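Local coordinates for aspartate aminotransferase (Rhodobacter sphaeroides, PDB 3NRA), which probably catalyses the pyridoxal 5'-phosphate-dependent transfer of an amino group between L-aspartate and 2-oxoglutarate, giving oxaloacetate and L-glutamate, at residues A175-A180 with A209-T214. Sequence-based numbering, arbitrary orientation.
Sequences AFKAGA and ARYGAT
Phe176 and Tyr211 each carry CG beside the backbone N and anti to the carbonyl carbon (chi1 -68° and -71°), which turns both side chains toward the opposite segment, where the two helix ends meet. There Phe176 lays its CB over one face of the Tyr211 ring, 3.9 Å from the centroid, as a CH-pi contact. The two rings meet obliquely, planes at 36°. Ala213 CB sits over a face of the Phe176 ring, 3.5 Å from Phe176 CE1; a small methyl can settle this close as a second CH-pi donor. Lys177, extended beyond CG, runs past the phenol, its CG 3.3 Å from Tyr211 OH, while NZ makes long, weak ion pairs with Glu173 and Glu174. Tyrosine suits this margin: its ring packs on Phe176, and its hydroxyl makes a weak hydrogen bond to Glu173, which also salt-bridges Arg210. Replacing Tyr211 by an alanine would probably leave Phe176 CB and the Lys177 chain without the ring they lean on and deprive Glu173 of a weak partner. Gly179 closes helix 169-177 in a Schellman motif, where a CB would jam against Ala178 O; Gly212 ends helix 198-211 with positive phi, easiest without a side chain. Strand 182-186, helix 198-211 and strand 214-218 form a beta-alpha-beta crossover, against which the preceding helix 169-177 packs its end, in the large domain of fold-type I aminotransferases.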
ATOM      1  N   ALA B 175     -29.404   1.556 -12.562  1.00 16.28           N
ATOM      2  CA  ALA B 175     -28.555   1.627 -11.380  1.00 15.51           C
ATOM      3  C   ALA B 175     -28.518   3.047 -10.813  1.00 16.23           C
ATOM      4  O   ALA B 175     -28.704   3.238  -9.633  1.00 15.47           O
ATOM      5  CB  ALA B 175     -27.120   1.151 -11.714  1.00 14.12           C
ATOM      6  N   PHE B 176     -28.296   4.038 -11.674  1.00 17.31           N
ATOM      7  CA  PHE B 176     -28.252   5.418 -11.228  1.00 18.05           C
ATOM      8  C   PHE B 176     -29.631   5.884 -10.765  1.00 18.88           C
ATOM      9  O   PHE B 176     -29.716   6.596  -9.783  1.00 19.15           O
ATOM     10  CB  PHE B 176     -27.751   6.374 -12.339  1.00 18.32           C
ATOM     11  CG  PHE B 176     -26.294   6.205 -12.722  1.00 17.07           C
ATOM     12  CD1 PHE B 176     -25.313   5.798 -11.793  1.00 14.89           C
ATOM     13  CD2 PHE B 176     -25.889   6.497 -14.022  1.00 17.10           C
ATOM     14  CE1 PHE B 176     -24.022   5.679 -12.158  1.00 15.53           C
ATOM     15  CE2 PHE B 176     -24.573   6.380 -14.388  1.00 15.93           C
ATOM     16  CZ  PHE B 176     -23.629   5.996 -13.459  1.00 15.84           C
ATOM     17  N   LYS B 177     -30.704   5.495 -11.472  1.00 20.13           N
ATOM     18  CA  LYS B 177     -32.098   5.840 -11.018  1.00 21.70           C
ATOM     19  C   LYS B 177     -32.350   5.281  -9.619  1.00 21.52           C
ATOM     20  O   LYS B 177     -32.903   5.946  -8.782  1.00 22.17           O
ATOM     21  CB  LYS B 177     -33.189   5.303 -11.978  1.00 22.43           C
ATOM     22  CG  LYS B 177     -33.398   6.113 -13.217  1.00 25.72           C
ATOM     23  CD  LYS B 177     -34.534   5.532 -14.080  1.00 30.56           C
ATOM     24  CE  LYS B 177     -34.819   6.421 -15.339  1.00 32.45           C
ATOM     25  NZ  LYS B 177     -35.627   5.716 -16.411  1.00 33.63           N
ATOM     26  N   ALA B 178     -31.860   4.072  -9.374  1.00 21.52           N
ATOM     27  CA  ALA B 178     -32.036   3.408  -8.079  1.00 22.31           C
ATOM     28  C   ALA B 178     -31.240   4.064  -6.929  1.00 22.02           C
ATOM     29  O   ALA B 178     -31.471   3.746  -5.782  1.00 22.07           O
ATOM     30  CB  ALA B 178     -31.671   1.960  -8.194  1.00 22.06           C
ATOM     31  N   GLY B 179     -30.310   4.962  -7.254  1.00 21.25           N
ATOM     32  CA  GLY B 179     -29.571   5.723  -6.237  1.00 21.52           C
ATOM     33  C   GLY B 179     -28.048   5.574  -6.295  1.00 20.76           C
ATOM     34  O   GLY B 179     -27.337   6.173  -5.487  1.00 21.47           O
ATOM     35  N   ALA B 180     -27.542   4.766  -7.218  1.00 19.92           N
ATOM     36  CA  ALA B 180     -26.089   4.628  -7.382  1.00 18.74           C
ATOM     37  C   ALA B 180     -25.487   5.976  -7.793  1.00 18.47           C
ATOM     38  O   ALA B 180     -25.938   6.597  -8.760  1.00 18.39           O
ATOM     39  CB  ALA B 180     -25.770   3.570  -8.397  1.00 17.59           C
ATOM     40  N   ALA B 209     -23.273  12.320 -15.823  1.00 19.07           N
ATOM     41  CA  ALA B 209     -23.510  13.755 -15.670  1.00 19.49           C
ATOM     42  C   ALA B 209     -24.944  13.990 -15.321  1.00 20.11           C
ATOM     43  O   ALA B 209     -25.244  14.815 -14.504  1.00 20.30           O
ATOM     44  CB  ALA B 209     -23.141  14.515 -16.937  1.00 19.05           C
ATOM     45  N   ARG B 210     -25.832  13.224 -15.929  1.00 21.00           N
ATOM     46  CA  ARG B 210     -27.260  13.375 -15.702  1.00 22.28           C
ATOM     47  C   ARG B 210     -27.662  13.132 -14.244  1.00 22.19           C
ATOM     48  O   ARG B 210     -28.509  13.834 -13.717  1.00 21.91           O
ATOM     49  CB  ARG B 210     -28.017  12.416 -16.613  1.00 22.62           C
ATOM     50  CG  ARG B 210     -29.485  12.472 -16.500  1.00 26.22           C
ATOM     51  CD  ARG B 210     -30.119  11.525 -17.514  1.00 29.69           C
ATOM     52  NE  ARG B 210     -31.554  11.440 -17.326  1.00 33.08           N
ATOM     53  CZ  ARG B 210     -32.358  10.586 -17.955  1.00 36.49           C
ATOM     54  NH1 ARG B 210     -31.871   9.686 -18.836  1.00 38.70           N
ATOM     55  NH2 ARG B 210     -33.659  10.628 -17.710  1.00 36.36           N
ATOM     56  N   TYR B 211     -27.087  12.093 -13.634  1.00 21.58           N
ATOM     57  CA  TYR B 211     -27.459  11.669 -12.290  1.00 22.05           C
ATOM     58  C   TYR B 211     -26.469  12.135 -11.213  1.00 22.60           C
ATOM     59  O   TYR B 211     -26.687  11.895 -10.045  1.00 23.84           O
ATOM     60  CB  TYR B 211     -27.602  10.145 -12.257  1.00 21.62           C
ATOM     61  CG  TYR B 211     -28.815   9.688 -12.987  1.00 20.68           C
ATOM     62  CD1 TYR B 211     -30.062   9.700 -12.374  1.00 21.40           C
ATOM     63  CD2 TYR B 211     -28.751   9.330 -14.313  1.00 20.01           C
ATOM     64  CE1 TYR B 211     -31.208   9.303 -13.066  1.00 19.51           C
ATOM     65  CE2 TYR B 211     -29.897   8.964 -15.015  1.00 19.41           C
ATOM     66  CZ  TYR B 211     -31.111   8.943 -14.370  1.00 19.20           C
ATOM     67  OH  TYR B 211     -32.233   8.579 -15.059  1.00 23.53           O
ATOM     68  N   GLY B 212     -25.420  12.846 -11.611  1.00 22.26           N
ATOM     69  CA  GLY B 212     -24.472  13.407 -10.670  1.00 22.42           C
ATOM     70  C   GLY B 212     -23.571  12.328 -10.082  1.00 21.73           C
ATOM     71  O   GLY B 212     -23.192  12.411  -8.939  1.00 22.14           O
ATOM     72  N   ALA B 213     -23.231  11.329 -10.892  1.00 20.90           N
ATOM     73  CA  ALA B 213     -22.503  10.183 -10.429  1.00 20.14           C
ATOM     74  C   ALA B 213     -21.030  10.411 -10.687  1.00 19.76           C
ATOM     75  O   ALA B 213     -20.662  11.071 -11.650  1.00 20.22           O
ATOM     76  CB  ALA B 213     -22.986   8.891 -11.155  1.00 20.25           C
ATOM     77  N   THR B 214     -20.201   9.881  -9.785  1.00 19.12           N
ATOM     78  CA  THR B 214     -18.765   9.833  -9.946  1.00 17.62           C
ATOM     79  C   THR B 214     -18.406   8.544 -10.697  1.00 16.79           C
ATOM     80  O   THR B 214     -19.000   7.493 -10.455  1.00 16.77           O
ATOM     81  CB  THR B 214     -18.050   9.861  -8.523  1.00 17.95           C
ATOM     82  OG1 THR B 214     -18.211  11.149  -7.926  1.00 18.57           O
ATOM     83  CG2 THR B 214     -16.608   9.545  -8.614  1.00 16.74           C
TER